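Decaprenyl diphosphate synthase (PDB 3MZV) probably makes long-chain all-trans-polyprenyl diphosphates for quinone side chains, extending farnesyl diphosphate with isopentenyl diphosphate in a magnesium-dependent reaction. Local coordinates at residues Val82-Thr87 / Phe129-Asp134; Val249-Ala254 / Glu292-Ala297. All blocks are in the same frame, centred on the assembly; numbering follows the deposited sequence. Where two conformers were deposited one is given.

Interaction 1 of 2, residues Val82-Thr87 / Phe129-Asp134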
loop_
_atom_site.group_PDB
_atom_site.type_symbol
_atom_site.label_atom_id
_atom_site.label_comp_id
_atom_site.label_asym_id
_atom_site.label_seq_id
_atom_site.Cartn_x
_atom_site.Cartn_y
_atom_site.Cartn_z
ATOM N N VAL B 82 -6.117 5.954 10.731
ATOM C CA VAL B 82 -5.562 4.845 11.514
ATOM C C VAL B 82 -6.333 3.533 11.225
ATOM O O VAL B 82 -5.745 2.493 11.009
ATOM C CB VAL B 82 -5.613 5.199 13.008
ATOM C CG1 VAL B 82 -5.397 3.967 13.876
ATOM C CG2 VAL B 82 -4.545 6.244 13.315
ATOM N N GLU B 83 -7.639 3.602 11.151
ATOM C CA GLU B 83 -8.397 2.425 10.861
ATOM C C GLU B 83 -8.222 1.947 9.429
ATOM O O GLU B 83 -8.146 0.733 9.203
ATOM C CB GLU B 83 -9.862 2.663 11.124
ATOM C CG GLU B 83 -10.640 1.355 11.095
ATOM C CD GLU B 83 -10.511 0.521 12.344
ATOM O OE1 GLU B 83 -9.400 0.380 12.924
ATOM O OE2 GLU B 83 -11.562 -0.042 12.745
ATOM N N PHE B 84 -8.199 2.886 8.469
ATOM C CA PHE B 84 -7.897 2.529 7.068
ATOM C C PHE B 84 -6.541 1.811 6.961
ATOM O O PHE B 84 -6.408 0.801 6.256
ATOM C CB PHE B 84 -7.894 3.764 6.164
ATOM C CG PHE B 84 -9.271 4.200 5.683
ATOM C CD1 PHE B 84 -10.138 3.312 5.096
ATOM C CD2 PHE B 84 -9.628 5.534 5.737
ATOM C CE1 PHE B 84 -11.372 3.740 4.592
ATOM C CE2 PHE B 84 -10.820 5.981 5.214
ATOM C CZ PHE B 84 -11.708 5.065 4.649
ATOM N N ILE B 85 -5.525 2.339 7.631
ATOM C CA ILE B 85 -4.211 1.723 7.601
ATOM C C ILE B 85 -4.251 0.310 8.192
ATOM O O ILE B 85 -3.702 -0.642 7.614
ATOM C CB ILE B 85 -3.150 2.606 8.322
ATOM C CG1 ILE B 85 -2.909 3.897 7.523
ATOM C CG2 ILE B 85 -1.858 1.855 8.489
ATOM C CD1 ILE B 85 -2.182 4.975 8.327
ATOM N N HIS B 86 -4.945 0.153 9.314
ATOM C CA HIS B 86 -5.059 -1.164 9.930
ATOM C C HIS B 86 -5.760 -2.098 8.966
ATOM O O HIS B 86 -5.302 -3.226 8.786
ATOM C CB HIS B 86 -5.793 -1.070 11.256
ATOM C CG HIS B 86 -6.075 -2.384 11.898
ATOM N ND1 HIS B 86 -5.079 -3.243 12.294
ATOM C CD2 HIS B 86 -7.246 -2.968 12.257
ATOM C CE1 HIS B 86 -5.616 -4.312 12.848
ATOM N NE2 HIS B 86 -6.931 -4.172 12.832
ATOM N N THR B 87 -6.842 -1.638 8.337
ATOM C CA THR B 87 -7.615 -2.489 7.468
ATOM C C THR B 87 -6.797 -2.915 6.242
ATOM O O THR B 87 -6.815 -4.092 5.831
ATOM C CB THR B 87 -8.943 -1.798 7.036
ATOM O OG1 THR B 87 -9.710 -1.424 8.195
ATOM C CG2 THR B 87 -9.774 -2.695 6.178
ATOM N N PHE B 129 -4.458 8.628 3.029
ATOM C CA PHE B 129 -3.557 9.767 2.945
ATOM C C PHE B 129 -4.173 10.982 2.284
ATOM O O PHE B 129 -3.908 12.087 2.693
ATOM C CB PHE B 129 -2.190 9.358 2.408
ATOM C CG PHE B 129 -1.372 8.776 3.476
ATOM C CD1 PHE B 129 -1.585 7.479 3.856
ATOM C CD2 PHE B 129 -0.491 9.585 4.233
ATOM C CE1 PHE B 129 -0.887 6.932 4.902
ATOM C CE2 PHE B 129 0.208 9.041 5.261
ATOM C CZ PHE B 129 -0.003 7.700 5.602
ATOM N N GLN B 130 -5.022 10.781 1.290
ATOM C CA GLN B 130 -5.733 11.871 0.683
ATOM C C GLN B 130 -6.548 12.590 1.738
ATOM O O GLN B 130 -6.495 13.831 1.834
ATOM C CB GLN B 130 -6.624 11.365 -0.447
ATOM C CG GLN B 130 -7.252 12.450 -1.261
ATOM C CD GLN B 130 -8.235 11.901 -2.270
ATOM O OE1 GLN B 130 -8.792 10.796 -2.095
ATOM N NE2 GLN B 130 -8.468 12.662 -3.320
ATOM N N LEU B 131 -7.267 11.801 2.541
ATOM C CA LEU B 131 -8.073 12.317 3.631
ATOM C C LEU B 131 -7.247 13.159 4.624
ATOM O O LEU B 131 -7.686 14.257 5.006
ATOM C CB LEU B 131 -8.723 11.146 4.351
ATOM C CG LEU B 131 -9.529 11.432 5.626
ATOM C CD1 LEU B 131 -10.620 12.444 5.358
ATOM C CD2 LEU B 131 -10.100 10.167 6.169
ATOM N N MET B 132 -6.037 12.677 4.970
ATOM C CA MET B 132 -5.192 13.383 5.926
ATOM C C MET B 132 -4.817 14.790 5.509
ATOM O O MET B 132 -4.614 15.634 6.375
ATOM C CB MET B 132 -3.942 12.580 6.203
ATOM C CG MET B 132 -4.201 11.416 7.066
ATOM S SD MET B 132 -4.997 11.927 8.559
ATOM C CE MET B 132 -3.684 13.031 9.091
ATOM N N THR B 133 -4.748 15.038 4.206
ATOM C CA THR B 133 -4.405 16.345 3.679
ATOM C C THR B 133 -5.471 17.412 4.023
ATOM O O THR B 133 -5.150 18.598 4.128
ATOM C CB THR B 133 -4.138 16.329 2.159
ATOM O OG1 THR B 133 -5.360 16.106 1.418
ATOM C CG2 THR B 133 -3.099 15.274 1.827
ATOM N N ASP B 134 -6.706 16.983 4.247
ATOM C CA ASP B 134 -7.748 17.897 4.718
ATOM C C ASP B 134 -7.358 18.518 6.088
ATOM O O ASP B 134 -7.824 19.592 6.424
ATOM C CB ASP B 134 -9.080 17.168 4.904
ATOM C CG ASP B 134 -9.716 16.741 3.605
ATOM O OD1 ASP B 134 -9.161 17.039 2.555
ATOM O OD2 ASP B 134 -10.778 16.073 3.673
#
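Ile85 and Phe129 mark the closest approach of two helical segments that run in broadly opposite directions, their CA atoms 9.3 Å apart. At that spacing only the ends of long side chains meet, and two separate apolar touches make the contact. In the first, Ile85 holds CG1 beside its backbone N (chi1 -68°) and extends the branch through a nearly straight chi2 of 165°, which carries CD1 out to Phe129 CE1 at 4.2 Å. The methyl comes obliquely to the ring, and the Phe129 ring ends nearer Ile85 than the direction of the Phe129 CB would suggest. In the second, Leu131 CD2 lies 4.4 Å from Phe84 CE2, at the edge of that ring and near its plane. All four residues are buried, and the interface between them is entirely hydrocarbon. The two threonine hydroxyls bond back within their own segments: Thr87 OG1 donates to Glu83 O at 2.8 Å from above the carbonyl plane, while Thr87 N reaches the same oxygen from the other face. By contrast, Thr133 OG1 gives Gln130 O a bond of 2.6 Å in the carbonyl plane. The contact joins helices 74-96 and 114-133 of the largely helical isoprenoid synthase fold. Helix 138-161 packs on both Ile85 and Phe129, through Ser148 and Ala145, and helix 56-67 lies against Val82 and Glu83. The Phe129 ring also meets Phe129 of the second subunit, so helix 114-133 faces helix 74-96 within its own chain and the partner chain across the dimer interface.

Interaction 2 of 2, residues Val249-Ala254 / Glu292-Ala297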
loop_
_atom_site.group_PDB
_atom_site.type_symbol
_atom_site.label_atom_id
_atom_site.label_comp_id
_atom_site.label_asym_id
_atom_site.label_seq_id
_atom_site.Cartn_x
_atom_site.Cartn_y
_atom_site.Cartn_z
ATOM N N VAL B 249 8.429 -19.505 22.419
ATOM C CA VAL B 249 9.373 -20.381 21.722
ATOM C C VAL B 249 10.780 -19.946 21.942
ATOM O O VAL B 249 11.619 -20.758 22.278
ATOM C CB VAL B 249 9.105 -20.459 20.213
ATOM C CG1 VAL B 249 10.133 -21.397 19.496
ATOM C CG2 VAL B 249 7.666 -20.894 19.950
ATOM N N ILE B 250 11.075 -18.658 21.706
ATOM C CA ILE B 250 12.454 -18.147 21.872
ATOM C C ILE B 250 13.021 -18.500 23.271
ATOM O O ILE B 250 14.160 -18.932 23.413
ATOM C CB ILE B 250 12.467 -16.616 21.691
ATOM C CG1 ILE B 250 12.143 -16.262 20.250
ATOM C CG2 ILE B 250 13.800 -16.023 22.144
ATOM C CD1 ILE B 250 11.700 -14.749 20.094
ATOM N N LYS B 251 12.216 -18.260 24.294
ATOM C CA LYS B 251 12.651 -18.534 25.672
ATOM C C LYS B 251 12.909 -20.031 25.891
ATOM O O LYS B 251 13.835 -20.388 26.577
ATOM C CB LYS B 251 11.624 -18.042 26.675
ATOM C CG LYS B 251 11.610 -16.535 26.860
ATOM C CD LYS B 251 10.622 -16.125 27.940
ATOM C CE LYS B 251 10.563 -14.598 28.165
ATOM N NZ LYS B 251 11.839 -14.075 28.716
ATOM N N ALA B 252 12.115 -20.910 25.291
ATOM C CA ALA B 252 12.311 -22.359 25.487
ATOM C C ALA B 252 13.571 -22.798 24.703
ATOM O O ALA B 252 14.369 -23.599 25.191
ATOM C CB ALA B 252 11.042 -23.127 25.060
ATOM N N VAL B 253 13.776 -22.251 23.511
ATOM C CA VAL B 253 14.917 -22.593 22.698
ATOM C C VAL B 253 16.216 -22.192 23.399
ATOM O O VAL B 253 17.169 -22.949 23.395
ATOM C CB VAL B 253 14.865 -21.969 21.302
ATOM C CG1 VAL B 253 16.251 -22.103 20.534
ATOM C CG2 VAL B 253 13.723 -22.606 20.486
ATOM N N ALA B 254 16.219 -21.031 24.038
ATOM C CA ALA B 254 17.377 -20.554 24.793
ATOM C C ALA B 254 17.746 -21.451 25.965
ATOM O O ALA B 254 18.923 -21.536 26.333
ATOM C CB ALA B 254 17.122 -19.075 25.287
ATOM N N GLU B 292 4.533 -18.733 31.536
ATOM C CA GLU B 292 4.443 -17.792 32.651
ATOM C C GLU B 292 5.358 -16.608 32.414
ATOM O O GLU B 292 4.997 -15.475 32.662
ATOM C CB GLU B 292 4.761 -18.493 33.975
ATOM C CG GLU B 292 4.687 -17.568 35.218
ATOM C CD GLU B 292 3.314 -16.914 35.421
ATOM O OE1 GLU B 292 2.285 -17.379 34.905
ATOM O OE2 GLU B 292 3.245 -15.915 36.115
ATOM N N ALA B 293 6.556 -16.861 31.876
ATOM C CA ALA B 293 7.481 -15.790 31.616
ATOM C C ALA B 293 6.900 -14.820 30.581
ATOM O O ALA B 293 7.053 -13.613 30.700
ATOM C CB ALA B 293 8.870 -16.385 31.099
ATOM N N THR B 294 6.201 -15.359 29.567
ATOM C CA THR B 294 5.594 -14.492 28.546
ATOM C C THR B 294 4.438 -13.718 29.165
ATOM O O THR B 294 4.261 -12.564 28.856
ATOM C CB THR B 294 5.138 -15.349 27.346
ATOM O OG1 THR B 294 6.276 -16.062 26.840
ATOM C CG2 THR B 294 4.465 -14.503 26.254
ATOM N N ARG B 295 3.662 -14.355 30.033
ATOM C CA ARG B 295 2.602 -13.671 30.776
ATOM C C ARG B 295 3.175 -12.465 31.526
ATOM O O ARG B 295 2.653 -11.354 31.449
ATOM C CB ARG B 295 1.905 -14.623 31.724
ATOM C CG ARG B 295 0.637 -14.066 32.308
ATOM C CD ARG B 295 0.070 -15.014 33.309
ATOM N NE ARG B 295 0.642 -14.770 34.631
ATOM C CZ ARG B 295 0.256 -13.807 35.468
ATOM N NH1 ARG B 295 0.845 -13.705 36.646
ATOM N NH2 ARG B 295 -0.728 -12.957 35.166
ATOM N N LEU B 296 4.253 -12.689 32.286
ATOM C CA LEU B 296 4.934 -11.600 32.964
ATOM C C LEU B 296 5.386 -10.475 32.043
ATOM O O LEU B 296 5.281 -9.322 32.411
ATOM C CB LEU B 296 6.167 -12.104 33.757
ATOM C CG LEU B 296 5.903 -13.010 34.960
ATOM C CD1 LEU B 296 7.249 -13.309 35.661
ATOM C CD2 LEU B 296 4.960 -12.380 35.897
ATOM N N ALA B 297 5.907 -10.792 30.855
ATOM C CA ALA B 297 6.373 -9.769 29.918
ATOM C C ALA B 297 5.178 -8.887 29.537
ATOM O O ALA B 297 5.257 -7.650 29.568
ATOM C CB ALA B 297 6.982 -10.404 28.651
#
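Lys251 reaches Ala293 through a side chain that leaves with CG beside the backbone N, runs straight through chi2 and chi3, and bends only at chi4 (-66°). This long aliphatic arm spans the gap between helices 247-254 and 290-308 in the C-terminal half of the helical isoprenoid synthase fold. Ala293 CB is met by Lys251 CD at 3.6 Å and by CE at 3.8 Å, a van der Waals contact in which a lysine serves as a hydrocarbon spacer between backbones 8.3 Å apart at the CA atoms of Lys251 and Ala293. The bend at chi4 turns NZ away from the alanine methyl, and the ammonium group forms a salt bridge with Glu169. Thr294 stands at the margin, its OG1 4.5 Å from Lys251 CD; the hydroxyl is hydrogen-bonded to Thr290 O one turn back, and its neighbours include Met247 and Pro248 at the start of the lysine's own helix. Beyond the contact, Glu292 and Arg295 form a salt bridge within helix 290-308, and Lys228 is a second cationic partner for the glutamate. Arg295 NE lies 3.1 Å from Glu292 OE1, which it meets on the syn side, 28° out of the carboxylate plane.

The two contacts lie on opposite sides of the chain's centre, with centres 36 Å apart and nearest atoms about 20 Å apart, and they share no helix. In sequence they follow one another without overlap. Each buries about 100 Å² without a direct polar bond between its segments, yet the means differ with place. Interaction 1 is fully buried, built from two aromatic-aliphatic touches, and borders the second subunit. Interaction 2 is only partly buried, touches no other chain of the assembly, and relies on the methylenes of one lysine against an alanine, with the lysine's ammonium group paired to Glu169 beyond the contact.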